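Local coordinates for protein PatF (Prochloron didemni, PDB 4BG2) that is probably a prenyltransferase-family protein of patellamide (cyanobactin) biosynthesis, folded as an antiparallel beta barrel ringed by helices, at residues S47-S53 with R65-N71; V19-Q23 with E38-L42; F269-C275 with Y300-C306; F245-I250 with I276-A280. All coordinates share one frame; numbering follows the deposited sequence.

How the contacts relate
Contacts 1 and 4 lie on barrel strands, and contact 3 packs the end of helix 261-272 and its loop on strand 295-303; the strand order is 242-247, 276-284, 295-303, 48-57, 60-70. Contacts 1 and 3 touch across the closing seam, 295-303 with 48-57, centres about 11 Å apart, Val50 N 2.8 Å from Gln302 O. Contacts 3 and 4, about 10 Å between centres, share the next seam. Glu51 of contact 1 reaches Tyr246 of contact 4 on the face turned from helices 3-25 and 34-42, probably the interior, which in related prenyltransferases holds the substrates; no ligand marks a site here. Contact 2 joins those helices outside, its centre about 10 Å from that of contact 1.

Contact 1. Residues S47-S53 with R65-N71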
loop_
_atom_site.group_PDB
_atom_site.type_symbol
_atom_site.label_atom_id
_atom_site.label_comp_id
_atom_site.label_asym_id
_atom_site.label_seq_id
_atom_site.Cartn_x
_atom_site.Cartn_y
_atom_site.Cartn_z
ATOM N N SER A 47 -7.281 5.799 16.191
ATOM C CA SER A 47 -7.797 4.620 15.528
ATOM C C SER A 47 -6.998 4.407 14.250
ATOM O O SER A 47 -6.774 5.353 13.492
ATOM C CB SER A 47 -9.276 4.835 15.199
ATOM O OG SER A 47 -9.830 3.685 14.596
ATOM N N CYS A 48 -6.594 3.162 14.018
ATOM C CA CYS A 48 -5.824 2.775 12.850
ATOM C C CYS A 48 -6.564 1.805 11.947
ATOM O O CYS A 48 -7.439 1.064 12.384
ATOM C CB CYS A 48 -4.529 2.110 13.293
ATOM S SG CYS A 48 -3.308 3.264 13.975
ATOM N N SER A 49 -6.187 1.819 10.677
ATOM C CA SER A 49 -6.539 0.758 9.759
ATOM C C SER A 49 -5.306 -0.100 9.500
ATOM O O SER A 49 -4.181 0.406 9.429
ATOM C CB SER A 49 -7.125 1.325 8.461
ATOM O OG SER A 49 -6.122 1.462 7.486
ATOM N N VAL A 50 -5.502 -1.407 9.428
ATOM C CA VAL A 50 -4.431 -2.324 9.111
ATOM C C VAL A 50 -4.744 -2.945 7.777
ATOM O O VAL A 50 -5.804 -3.579 7.619
ATOM C CB VAL A 50 -4.286 -3.444 10.157
ATOM C CG1 VAL A 50 -3.173 -4.405 9.752
ATOM C CG2 VAL A 50 -4.047 -2.870 11.545
ATOM N N GLU A 51 -3.872 -2.721 6.802
ATOM C CA GLU A 51 -4.063 -3.271 5.458
ATOM C C GLU A 51 -3.070 -4.381 5.265
ATOM O O GLU A 51 -1.881 -4.120 5.063
ATOM C CB GLU A 51 -3.863 -2.214 4.359
ATOM C CG GLU A 51 -4.343 -2.689 2.980
ATOM C CD GLU A 51 -4.400 -1.578 1.918
ATOM O OE1 GLU A 51 -3.595 -0.641 2.000
ATOM O OE2 GLU A 51 -5.229 -1.656 0.966
ATOM N N SER A 52 -3.541 -5.612 5.380
ATOM C CA SER A 52 -2.706 -6.785 5.186
ATOM C C SER A 52 -2.798 -7.230 3.715
ATOM O O SER A 52 -3.791 -6.982 3.046
ATOM C CB SER A 52 -3.167 -7.931 6.099
ATOM O OG SER A 52 -3.280 -7.539 7.462
ATOM N N SER A 53 -1.802 -7.944 3.229
ATOM C CA SER A 53 -1.881 -8.481 1.881
ATOM C C SER A 53 -1.057 -9.752 1.699
ATOM O O SER A 53 -0.227 -10.126 2.554
ATOM C CB SER A 53 -1.459 -7.412 0.885
ATOM O OG SER A 53 -0.104 -7.042 1.079
ATOM N N ARG A 65 2.895 -8.989 4.971
ATOM C CA ARG A 65 2.792 -7.672 4.365
ATOM C C ARG A 65 1.670 -6.862 5.015
ATOM O O ARG A 65 0.488 -7.274 4.973
ATOM C CB ARG A 65 2.518 -7.785 2.869
ATOM C CG ARG A 65 3.567 -8.547 2.094
ATOM C CD ARG A 65 3.024 -9.059 0.771
ATOM N NE ARG A 65 2.438 -7.965 0.004
ATOM C CZ ARG A 65 3.115 -7.161 -0.797
ATOM N NH1 ARG A 65 4.421 -7.319 -0.997
ATOM N NH2 ARG A 65 2.477 -6.178 -1.405
ATOM N N TYR A 66 2.038 -5.728 5.614
ATOM C CA TYR A 66 1.106 -4.851 6.296
ATOM C C TYR A 66 1.403 -3.390 6.054
ATOM O O TYR A 66 2.577 -2.966 6.058
ATOM C CB TYR A 66 1.223 -5.047 7.797
ATOM C CG TYR A 66 1.129 -6.475 8.235
ATOM C CD1 TYR A 66 -0.109 -7.077 8.405
ATOM C CD2 TYR A 66 2.274 -7.221 8.519
ATOM C CE1 TYR A 66 -0.211 -8.389 8.811
ATOM C CE2 TYR A 66 2.177 -8.536 8.952
ATOM C CZ TYR A 66 0.922 -9.111 9.087
ATOM O OH TYR A 66 0.776 -10.423 9.501
ATOM N N GLU A 67 0.343 -2.610 5.889
ATOM C CA GLU A 67 0.408 -1.154 5.967
ATOM C C GLU A 67 -0.566 -0.728 7.065
ATOM O O GLU A 67 -1.729 -1.108 7.043
ATOM C CB GLU A 67 -0.034 -0.463 4.663
ATOM C CG GLU A 67 0.771 -0.699 3.427
ATOM C CD GLU A 67 2.246 -0.476 3.632
ATOM O OE1 GLU A 67 2.742 0.550 4.333
ATOM O OE2 GLU A 67 2.844 -1.374 3.044
ATOM N N VAL A 68 -0.079 0.086 8.006
ATOM C CA VAL A 68 -0.876 0.605 9.085
ATOM C C VAL A 68 -0.837 2.127 9.102
ATOM O O VAL A 68 0.233 2.762 8.943
ATOM C CB VAL A 68 -0.356 0.061 10.417
ATOM C CG1 VAL A 68 -1.196 0.599 11.580
ATOM C CG2 VAL A 68 -0.393 -1.460 10.407
ATOM N N CYS A 69 -1.992 2.738 9.303
ATOM C CA CYS A 69 -2.006 4.175 9.556
ATOM C C CYS A 69 -3.224 4.609 10.337
ATOM O O CYS A 69 -4.244 3.916 10.378
ATOM C CB CYS A 69 -1.936 4.965 8.245
ATOM S SG CYS A 69 -3.405 4.808 7.185
ATOM N N ASN A 70 -3.101 5.796 10.925
ATOM C CA ASN A 70 -4.205 6.435 11.581
ATOM C C ASN A 70 -5.254 6.787 10.534
ATOM O O ASN A 70 -4.931 7.262 9.453
ATOM C CB ASN A 70 -3.720 7.677 12.340
ATOM C CG ASN A 70 -4.842 8.386 13.040
ATOM O OD1 ASN A 70 -5.690 9.004 12.398
ATOM N ND2 ASN A 70 -4.878 8.281 14.362
ATOM N N ASN A 71 -6.503 6.503 10.850
ATOM C CA ASN A 71 -7.588 6.658 9.901
ATOM C C ASN A 71 -8.552 7.742 10.354
ATOM O O ASN A 71 -9.639 7.830 9.826
ATOM C CB ASN A 71 -8.299 5.306 9.665
ATOM C CG ASN A 71 -8.951 4.733 10.924
ATOM O OD1 ASN A 71 -9.283 5.446 11.877
ATOM N ND2 ASN A 71 -9.171 3.433 10.910
#
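Glu51 and Glu67 pair through their backbones in an antiparallel beta hairpin: Glu51 N is 2.7 Å from Glu67 O with an N-H...O angle of 170°, and Glu67 N returns a bond of 2.8 Å to Glu51 O. Packing is close on the face carrying Val50, Ser52, Tyr66 and Val68. The two valines lie side by side and point the same way, Val50 CG2 being 4.1 Å from Val68 CG2. Ser52 OG sits at the edge of the Tyr66 ring, 3.3 Å from CD1. On the other face the contact is loose around the partly exposed Glu51 and Cys69, whose side chains scarcely touch the facing strand; the Glu51 carboxylate leads off to Tyr246. The Ser53-Arg65 end of that face is tight. A bend in the Arg65 chain (chi3 54°) turns NE back to Ser53 OG at 2.9 Å, with the hydroxyl 18° out of the guanidinium plane. With an alanine here, Ser53 OG would probably lose this N-H donor and be freer to rotate. Helices 3-25 and 34-42 cover the valine-tyrosine face, while strands 295-303 and 116-124 flank the hairpin within the barrel wall.

Contact 2. Residues V19-Q23 with E38-L42; sequences VRTHQ and EEAIL
Arg20 and Glu38 form a side-on, two-nitrogen salt bridge between antiparallel helices of the layer outside the prenyltransferase-type barrel. The segment axes run at 153° and come no closer than 13.3 Å, so long side chains must span the gap. Glu38 does so with a chain extended beyond CG, and Arg20 crosses it at about a right angle after folding at chi2 (-78°). Arg20 NH2 donates to Glu38 OE1 at 2.6 Å and NE to OE2 at 3.1 Å. Both oxygens lie near the guanidinium plane, yet each is met from above the carboxylate plane, the two planes being 54° apart. Gln23 arrives differently: its side chain comes from the opposite direction to Glu38, its amide nearly coplanar with the carboxylate, and NE2 reaches OE2 at 2.9 Å nearly along the C-O axis. OE2 therefore takes two donors, which would resist rotation of the carboxylate. Beneath this polar layer Val19 and Ile41 reach toward each other tip to tip. Both also rest on the barrel, Val19 against Val50 and Ile41 against Val68. Their own meeting is between methyl groups, Val19 CG2 lying 3.8 Å from Ile41 CD1.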
loop_
_atom_site.group_PDB
_atom_site.type_symbol
_atom_site.label_atom_id
_atom_site.label_comp_id
_atom_site.label_asym_id
_atom_site.label_seq_id
_atom_site.Cartn_x
_atom_site.Cartn_y
_atom_site.Cartn_z
ATOM N N VAL A 19 -3.113 -8.364 12.723
ATOM C CA VAL A 19 -1.792 -8.723 12.239
ATOM C C VAL A 19 -1.513 -10.206 12.560
ATOM O O VAL A 19 -1.032 -10.950 11.704
ATOM C CB VAL A 19 -0.723 -7.792 12.842
ATOM C CG1 VAL A 19 0.655 -8.350 12.621
ATOM C CG2 VAL A 19 -0.845 -6.386 12.272
ATOM N N ARG A 20 -1.838 -10.637 13.764
ATOM C CA ARG A 20 -1.615 -12.046 14.170
ATOM C C ARG A 20 -2.501 -13.038 13.388
ATOM O O ARG A 20 -2.024 -14.045 12.894
ATOM C CB ARG A 20 -1.845 -12.223 15.660
ATOM C CG ARG A 20 -0.806 -11.519 16.534
ATOM C CD ARG A 20 0.511 -12.285 16.603
ATOM N NE ARG A 20 1.582 -11.499 17.231
ATOM C CZ ARG A 20 1.674 -11.262 18.541
ATOM N NH1 ARG A 20 0.756 -11.726 19.385
ATOM N NH2 ARG A 20 2.685 -10.543 19.013
ATOM N N THR A 21 -3.778 -12.719 13.248
ATOM C CA THR A 21 -4.694 -13.565 12.482
ATOM C C THR A 21 -4.228 -13.765 11.045
ATOM O O THR A 21 -4.319 -14.857 10.503
ATOM C CB THR A 21 -6.098 -12.981 12.507
ATOM O OG1 THR A 21 -6.497 -12.858 13.873
ATOM C CG2 THR A 21 -7.093 -13.883 11.751
ATOM N N HIS A 22 -3.654 -12.727 10.454
ATOM C CA HIS A 22 -3.101 -12.837 9.108
ATOM C C HIS A 22 -1.895 -13.792 9.037
ATOM O O HIS A 22 -1.797 -14.633 8.113
ATOM C CB HIS A 22 -2.696 -11.454 8.630
ATOM C CG HIS A 22 -2.176 -11.418 7.234
ATOM N ND1 HIS A 22 -3.006 -11.413 6.135
ATOM C CD2 HIS A 22 -0.914 -11.372 6.753
ATOM C CE1 HIS A 22 -2.277 -11.359 5.035
ATOM N NE2 HIS A 22 -1.003 -11.337 5.382
ATOM N N GLN A 23 -0.970 -13.647 9.991
ATOM C CA GLN A 23 0.165 -14.564 10.091
ATOM C C GLN A 23 -0.310 -16.014 10.228
ATOM O O GLN A 23 0.245 -16.906 9.584
ATOM C CB GLN A 23 1.043 -14.236 11.304
ATOM C CG GLN A 23 1.819 -12.939 11.163
ATOM C CD GLN A 23 2.416 -12.465 12.482
ATOM O OE1 GLN A 23 2.740 -13.273 13.368
ATOM N NE2 GLN A 23 2.546 -11.138 12.629
ATOM N N GLU A 38 5.281 -5.039 14.999
ATOM C CA GLU A 38 4.169 -5.174 15.924
ATOM C C GLU A 38 4.312 -4.168 17.071
ATOM O O GLU A 38 3.344 -3.500 17.452
ATOM C CB GLU A 38 4.096 -6.614 16.455
ATOM C CG GLU A 38 3.689 -7.642 15.399
ATOM C CD GLU A 38 3.652 -9.087 15.917
ATOM O OE1 GLU A 38 3.994 -9.333 17.091
ATOM O OE2 GLU A 38 3.253 -9.998 15.151
ATOM N N GLU A 39 5.518 -4.045 17.611
ATOM C CA GLU A 39 5.768 -3.064 18.654
ATOM C C GLU A 39 5.531 -1.653 18.118
ATOM O O GLU A 39 4.948 -0.812 18.802
ATOM C CB GLU A 39 7.195 -3.198 19.212
ATOM C CG GLU A 39 7.438 -4.540 19.876
ATOM C CD GLU A 39 8.874 -4.768 20.339
ATOM O OE1 GLU A 39 9.837 -4.548 19.560
ATOM O OE2 GLU A 39 9.037 -5.193 21.504
ATOM N N ALA A 40 5.954 -1.386 16.886
ATOM C CA ALA A 40 5.813 -0.031 16.343
ATOM C C ALA A 40 4.347 0.408 16.202
ATOM O O ALA A 40 3.988 1.550 16.542
ATOM C CB ALA A 40 6.538 0.098 15.033
ATOM N N ILE A 41 3.488 -0.488 15.731
ATOM C CA ILE A 41 2.106 -0.082 15.472
ATOM C C ILE A 41 1.288 0.093 16.737
ATOM O O ILE A 41 0.267 0.772 16.724
ATOM C CB ILE A 41 1.359 -1.026 14.521
ATOM C CG1 ILE A 41 1.076 -2.368 15.200
ATOM C CG2 ILE A 41 2.109 -1.147 13.203
ATOM C CD1 ILE A 41 0.471 -3.386 14.269
ATOM N N LEU A 42 1.727 -0.525 17.821
ATOM C CA LEU A 42 1.104 -0.315 19.111
ATOM C C LEU A 42 1.308 1.101 19.638
ATOM O O LEU A 42 0.537 1.542 20.474
ATOM C CB LEU A 42 1.643 -1.317 20.138
ATOM C CG LEU A 42 1.193 -2.772 19.975
ATOM C CD1 LEU A 42 1.772 -3.624 21.103
ATOM C CD2 LEU A 42 -0.318 -2.859 19.965
#

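Contact 3. Residues F269-C275 with Y300-C306; sequences FCQSQGC and YDQWDEC
Gln302 NE2 donates to Gly274 O at 3.2 Å, almost head-on to the carbonyl oxygen and close to its own amide plane, where the end of helix 261-272 packs on the last strand, 295-303, of the antiparallel, prenyltransferase-type barrel. The same nitrogen also donates to a water 2.8 Å away, which in turn donates to Gln273 OE1 at 2.7 Å. Two bonds thus fix the Gln302 amide, one of them relayed by solvent. Backbone pairing adds little, since Trp303 N to Cys275 O is a weak bond of 3.5 Å. The covalent link is stronger: Cys275 SG and Cys306 SG form a disulfide with a torsion of -66° about the S-S bond, tying the loop after the helix to the type I turn, Trp303 to Cys306, that ends the strand. Within the strand, Trp303 NE1 donates in its ring plane to Asp301 OD2, which it meets from above the carboxylate.

Farther along lies aromatic packing. Phe269 turns its edge toward the face of Tyr300 in an offset edge-to-face pair with planes at 64°, its CE2 being 3.4 Å from Tyr300 OH. That hydroxyl is hydrogen-bonded to His22 of helix 3-25, so Tyr300 connects two helices to the barrel wall. A leucine in its place would probably leave His22 ND1 without its hydroxyl partner and remove the ring face that the Phe269 edge meets. Cys270 completes the cluster with an oblique sulfur-aromatic contact, its SG 3.8 Å from both CG and CD1 of Tyr300.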
loop_
_atom_site.group_PDB
_atom_site.type_symbol
_atom_site.label_atom_id
_atom_site.label_comp_id
_atom_site.label_asym_id
_atom_site.label_seq_id
_atom_site.Cartn_x
_atom_site.Cartn_y
_atom_site.Cartn_z
ATOM N N PHE A 269 -10.763 -16.821 2.799
ATOM C CA PHE A 269 -10.368 -16.321 4.102
ATOM C C PHE A 269 -11.018 -14.962 4.360
ATOM O O PHE A 269 -11.579 -14.733 5.430
ATOM C CB PHE A 269 -8.856 -16.222 4.208
ATOM C CG PHE A 269 -8.403 -15.436 5.396
ATOM C CD1 PHE A 269 -8.379 -16.012 6.656
ATOM C CD2 PHE A 269 -8.046 -14.103 5.260
ATOM C CE1 PHE A 269 -7.980 -15.282 7.757
ATOM C CE2 PHE A 269 -7.646 -13.368 6.361
ATOM C CZ PHE A 269 -7.606 -13.959 7.608
ATOM N N CYS A 270 -10.967 -14.075 3.368
ATOM C CA CYS A 270 -11.545 -12.735 3.513
ATOM C C CYS A 270 -13.039 -12.726 3.817
ATOM O O CYS A 270 -13.475 -11.937 4.680
ATOM C CB CYS A 270 -11.285 -11.885 2.277
ATOM S SG CYS A 270 -9.625 -11.211 2.255
ATOM N N GLN A 271 -13.802 -13.604 3.139
ATOM C CA GLN A 271 -15.261 -13.657 3.282
ATOM C C GLN A 271 -15.705 -14.185 4.639
ATOM O O GLN A 271 -16.819 -13.900 5.071
ATOM C CB GLN A 271 -15.973 -14.438 2.123
ATOM C CG GLN A 271 -15.799 -15.979 2.064
ATOM C CD GLN A 271 -16.603 -16.679 0.949
ATOM O OE1 GLN A 271 -16.086 -17.555 0.232
ATOM N NE2 GLN A 271 -17.865 -16.304 0.806
ATOM N N SER A 272 -14.846 -14.938 5.314
ATOM C CA SER A 272 -15.141 -15.413 6.657
ATOM C C SER A 272 -14.676 -14.446 7.755
ATOM O O SER A 272 -15.036 -14.624 8.915
ATOM C CB SER A 272 -14.478 -16.765 6.880
ATOM O OG SER A 272 -13.090 -16.679 6.655
ATOM N N GLN A 273 -13.866 -13.444 7.412
ATOM C CA GLN A 273 -13.355 -12.502 8.431
ATOM C C GLN A 273 -14.246 -11.278 8.615
ATOM O O GLN A 273 -14.725 -10.705 7.656
ATOM C CB GLN A 273 -11.951 -12.022 8.074
ATOM C CG GLN A 273 -10.856 -13.060 8.184
ATOM C CD GLN A 273 -10.816 -13.702 9.544
ATOM O OE1 GLN A 273 -10.284 -13.135 10.498
ATOM N NE2 GLN A 273 -11.401 -14.887 9.654
ATOM N N GLY A 274 -14.417 -10.848 9.858
ATOM C CA GLY A 274 -15.133 -9.615 10.152
ATOM C C GLY A 274 -14.210 -8.424 10.009
ATOM O O GLY A 274 -12.997 -8.570 9.795
ATOM N N CYS A 275 -14.781 -7.234 10.116
ATOM C CA CYS A 275 -14.005 -6.004 10.265
ATOM C C CYS A 275 -13.367 -5.473 8.997
ATOM O O CYS A 275 -12.718 -4.439 9.043
ATOM C CB CYS A 275 -12.953 -6.163 11.378
ATOM S SG CYS A 275 -13.742 -6.683 12.925
ATOM N N TYR A 300 -6.491 -6.565 1.941
ATOM C CA TYR A 300 -7.723 -6.336 2.663
ATOM C C TYR A 300 -7.434 -5.421 3.851
ATOM O O TYR A 300 -6.344 -5.483 4.435
ATOM C CB TYR A 300 -8.383 -7.659 3.081
ATOM C CG TYR A 300 -7.612 -8.484 4.069
ATOM C CD1 TYR A 300 -6.647 -9.379 3.649
ATOM C CD2 TYR A 300 -7.878 -8.396 5.420
ATOM C CE1 TYR A 300 -5.953 -10.154 4.561
ATOM C CE2 TYR A 300 -7.198 -9.176 6.334
ATOM C CZ TYR A 300 -6.227 -10.038 5.899
ATOM O OH TYR A 300 -5.533 -10.782 6.819
ATOM N N ASP A 301 -8.419 -4.595 4.204
ATOM C CA ASP A 301 -8.276 -3.505 5.155
ATOM C C ASP A 301 -9.226 -3.726 6.314
ATOM O O ASP A 301 -10.426 -3.979 6.107
ATOM C CB ASP A 301 -8.589 -2.186 4.447
ATOM C CG ASP A 301 -8.263 -0.940 5.291
ATOM O OD1 ASP A 301 -7.476 -1.010 6.264
ATOM O OD2 ASP A 301 -8.793 0.148 4.954
ATOM N N GLN A 302 -8.686 -3.658 7.532
ATOM C CA GLN A 302 -9.456 -3.825 8.748
ATOM C C GLN A 302 -9.275 -2.612 9.657
ATOM O O GLN A 302 -8.152 -2.082 9.790
ATOM C CB GLN A 302 -9.033 -5.108 9.453
ATOM C CG GLN A 302 -9.405 -6.364 8.678
ATOM C CD GLN A 302 -8.878 -7.628 9.326
ATOM O OE1 GLN A 302 -7.675 -7.846 9.348
ATOM N NE2 GLN A 302 -9.773 -8.475 9.821
ATOM N N TRP A 303 -10.378 -2.155 10.256
ATOM C CA TRP A 303 -10.378 -0.972 11.113
ATOM C C TRP A 303 -10.461 -1.406 12.575
ATOM O O TRP A 303 -11.322 -2.198 12.957
ATOM C CB TRP A 303 -11.504 0.018 10.711
ATOM C CG TRP A 303 -11.203 0.755 9.369
ATOM C CD1 TRP A 303 -10.471 0.262 8.295
ATOM C CD2 TRP A 303 -11.643 2.078 8.964
ATOM N NE1 TRP A 303 -10.417 1.198 7.288
ATOM C CE2 TRP A 303 -11.127 2.312 7.662
ATOM C CE3 TRP A 303 -12.413 3.084 9.576
ATOM C CZ2 TRP A 303 -11.356 3.510 6.968
ATOM C CZ3 TRP A 303 -12.647 4.267 8.880
ATOM C CH2 TRP A 303 -12.115 4.470 7.591
ATOM N N ASP A 304 -9.550 -0.878 13.400
ATOM C CA ASP A 304 -9.392 -1.365 14.771
ATOM C C ASP A 304 -10.501 -0.975 15.735
ATOM O O ASP A 304 -10.465 -1.356 16.888
ATOM C CB ASP A 304 -8.014 -0.990 15.327
ATOM C CG ASP A 304 -7.838 0.514 15.542
ATOM O OD1 ASP A 304 -8.825 1.292 15.540
ATOM O OD2 ASP A 304 -6.675 0.914 15.756
ATOM N N GLU A 305 -11.479 -0.208 15.275
ATOM C CA GLU A 305 -12.692 0.023 16.049
ATOM C C GLU A 305 -13.765 -1.043 15.791
ATOM O O GLU A 305 -14.808 -1.005 16.420
ATOM C CB GLU A 305 -13.246 1.416 15.737
ATOM C CG GLU A 305 -12.213 2.525 15.906
ATOM C CD GLU A 305 -12.515 3.468 17.042
ATOM O OE1 GLU A 305 -12.592 2.968 18.190
ATOM O OE2 GLU A 305 -12.643 4.702 16.789
ATOM N N CYS A 306 -13.521 -1.986 14.879
ATOM C CA CYS A 306 -14.445 -3.111 14.664
ATOM C C CYS A 306 -14.119 -4.205 15.670
ATOM O O CYS A 306 -14.863 -4.411 16.622
ATOM C CB CYS A 306 -14.336 -3.677 13.252
ATOM S SG CYS A 306 -15.206 -5.273 13.015
HETATM O O HOH W 1 -8.813 -10.906 10.700
#

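Contact 4. Residues F245-I250 with I276-A280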
loop_
_atom_site.group_PDB
_atom_site.type_symbol
_atom_site.label_atom_id
_atom_site.label_comp_id
_atom_site.label_asym_id
_atom_site.label_seq_id
_atom_site.Cartn_x
_atom_site.Cartn_y
_atom_site.Cartn_z
ATOM N N PHE A 245 -7.373 -2.202 -7.938
ATOM C CA PHE A 245 -8.822 -2.124 -8.029
ATOM C C PHE A 245 -9.405 -2.284 -6.624
ATOM O O PHE A 245 -9.369 -3.384 -6.097
ATOM C CB PHE A 245 -9.332 -3.227 -8.948
ATOM C CG PHE A 245 -8.698 -3.212 -10.304
ATOM C CD1 PHE A 245 -9.207 -2.393 -11.309
ATOM C CD2 PHE A 245 -7.592 -3.989 -10.572
ATOM C CE1 PHE A 245 -8.621 -2.370 -12.559
ATOM C CE2 PHE A 245 -6.998 -3.968 -11.813
ATOM C CZ PHE A 245 -7.507 -3.155 -12.810
ATOM N N TYR A 246 -9.933 -1.196 -6.046
ATOM C CA TYR A 246 -10.476 -1.184 -4.681
ATOM C C TYR A 246 -11.985 -1.452 -4.662
ATOM O O TYR A 246 -12.736 -0.831 -5.398
ATOM C CB TYR A 246 -10.156 0.147 -3.957
ATOM C CG TYR A 246 -8.801 0.140 -3.191
ATOM C CD1 TYR A 246 -8.746 -0.305 -1.852
ATOM C CD2 TYR A 246 -7.612 0.563 -3.773
ATOM C CE1 TYR A 246 -7.549 -0.332 -1.131
ATOM C CE2 TYR A 246 -6.398 0.538 -3.051
ATOM C CZ TYR A 246 -6.377 0.078 -1.733
ATOM O OH TYR A 246 -5.200 0.026 -0.972
ATOM N N HIS A 247 -12.410 -2.383 -3.814
ATOM C CA HIS A 247 -13.817 -2.740 -3.657
ATOM C C HIS A 247 -14.224 -2.768 -2.194
ATOM O O HIS A 247 -13.476 -3.257 -1.340
ATOM C CB HIS A 247 -14.078 -4.116 -4.253
ATOM C CG HIS A 247 -14.001 -4.141 -5.740
ATOM N ND1 HIS A 247 -15.112 -4.002 -6.542
ATOM C CD2 HIS A 247 -12.942 -4.268 -6.574
ATOM C CE1 HIS A 247 -14.739 -4.054 -7.809
ATOM N NE2 HIS A 247 -13.427 -4.211 -7.855
ATOM N N SER A 248 -15.422 -2.262 -1.916
ATOM C CA SER A 248 -15.938 -2.242 -0.564
ATOM C C SER A 248 -16.864 -3.432 -0.305
ATOM O O SER A 248 -17.203 -3.693 0.827
ATOM C CB SER A 248 -16.661 -0.920 -0.286
ATOM O OG SER A 248 -17.746 -0.764 -1.167
ATOM N N ILE A 249 -17.246 -4.155 -1.353
ATOM C CA ILE A 249 -18.049 -5.361 -1.216
ATOM C C ILE A 249 -17.245 -6.551 -1.726
ATOM O O ILE A 249 -17.055 -6.735 -2.931
ATOM C CB ILE A 249 -19.392 -5.266 -1.975
ATOM C CG1 ILE A 249 -19.993 -3.858 -1.822
ATOM C CG2 ILE A 249 -20.366 -6.324 -1.452
ATOM C CD1 ILE A 249 -21.289 -3.646 -2.580
ATOM N N ILE A 250 -16.797 -7.375 -0.789
ATOM C CA ILE A 250 -15.917 -8.498 -1.087
ATOM C C ILE A 250 -16.514 -9.467 -2.108
ATOM O O ILE A 250 -15.807 -9.953 -2.992
ATOM C CB ILE A 250 -15.533 -9.255 0.200
ATOM C CG1 ILE A 250 -14.742 -8.322 1.119
ATOM C CG2 ILE A 250 -14.699 -10.493 -0.133
ATOM C CD1 ILE A 250 -14.453 -8.897 2.487
ATOM N N ILE A 276 -13.595 -6.158 7.879
ATOM C CA ILE A 276 -13.070 -5.761 6.595
ATOM C C ILE A 276 -13.913 -4.671 5.950
ATOM O O ILE A 276 -15.102 -4.871 5.694
ATOM C CB ILE A 276 -12.933 -6.964 5.654
ATOM C CG1 ILE A 276 -11.931 -7.950 6.263
ATOM C CG2 ILE A 276 -12.457 -6.503 4.279
ATOM C CD1 ILE A 276 -11.632 -9.163 5.411
ATOM N N THR A 277 -13.295 -3.517 5.706
ATOM C CA THR A 277 -13.973 -2.363 5.122
ATOM C C THR A 277 -13.792 -2.306 3.596
ATOM O O THR A 277 -14.645 -1.788 2.899
ATOM C CB THR A 277 -13.443 -1.045 5.701
ATOM O OG1 THR A 277 -12.015 -0.999 5.560
ATOM C CG2 THR A 277 -13.800 -0.924 7.156
ATOM N N ASP A 278 -12.690 -2.859 3.096
ATOM C CA ASP A 278 -12.404 -2.866 1.676
ATOM C C ASP A 278 -11.299 -3.871 1.346
ATOM O O ASP A 278 -10.500 -4.245 2.212
ATOM C CB ASP A 278 -11.998 -1.452 1.213
ATOM C CG ASP A 278 -10.806 -0.901 1.975
ATOM O OD1 ASP A 278 -9.662 -1.188 1.558
ATOM O OD2 ASP A 278 -10.989 -0.170 2.984
ATOM N N VAL A 279 -11.259 -4.262 0.073
ATOM C CA VAL A 279 -10.242 -5.149 -0.482
ATOM C C VAL A 279 -9.726 -4.509 -1.744
ATOM O O VAL A 279 -10.343 -3.594 -2.275
ATOM C CB VAL A 279 -10.776 -6.557 -0.782
ATOM C CG1 VAL A 279 -11.301 -7.165 0.501
ATOM C CG2 VAL A 279 -11.906 -6.541 -1.830
ATOM N N ALA A 280 -8.564 -4.952 -2.194
ATOM C CA ALA A 280 -8.032 -4.488 -3.448
ATOM C C ALA A 280 -7.217 -5.572 -4.086
ATOM O O ALA A 280 -6.497 -6.302 -3.420
ATOM C CB ALA A 280 -7.189 -3.231 -3.254
#
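Ala280 CB sits over the centre of the Tyr246 ring, 3.5 Å from its centroid and 6° off the ring normal, a CH-pi contact. Asp278 OD1 approaches the same ring at its edge, 3.5 Å from CE1, with the carboxylate plane turned 55° from the ring. Next come the backbone bonds that set this register: His247 N to Val279 O and Val279 N to His247 O, each 2.8 Å and nearly straight, make an antiparallel hydrogen-bonded pair. On the face of His247 and Val279 the packing across the contact is largely aliphatic, completed by Ile250 from just past the strand. Ile250 places CG1 anti to its carbonyl carbon (chi1 -63°), which carries the chain across Val279 and Ile276 at about right angles. Its CG1 meets Val279 CG1 at 3.7 Å and its CD1 reaches Ile276 CG2 at 3.6 Å. Farther out, Thr277 OG1 donates to Asp278 OD2 at 2.9 Å and would help hold that carboxylate, which lies close to the like-charged Asp301; Tyr246 OH is hydrogen-bonded to Glu51. Strand 276-284 runs between 242-247 and 295-303 in the barrel, with Ile276 and Val279 packed on Tyr300, while helix 253-256 lies against His247 and Val279 through Leu253.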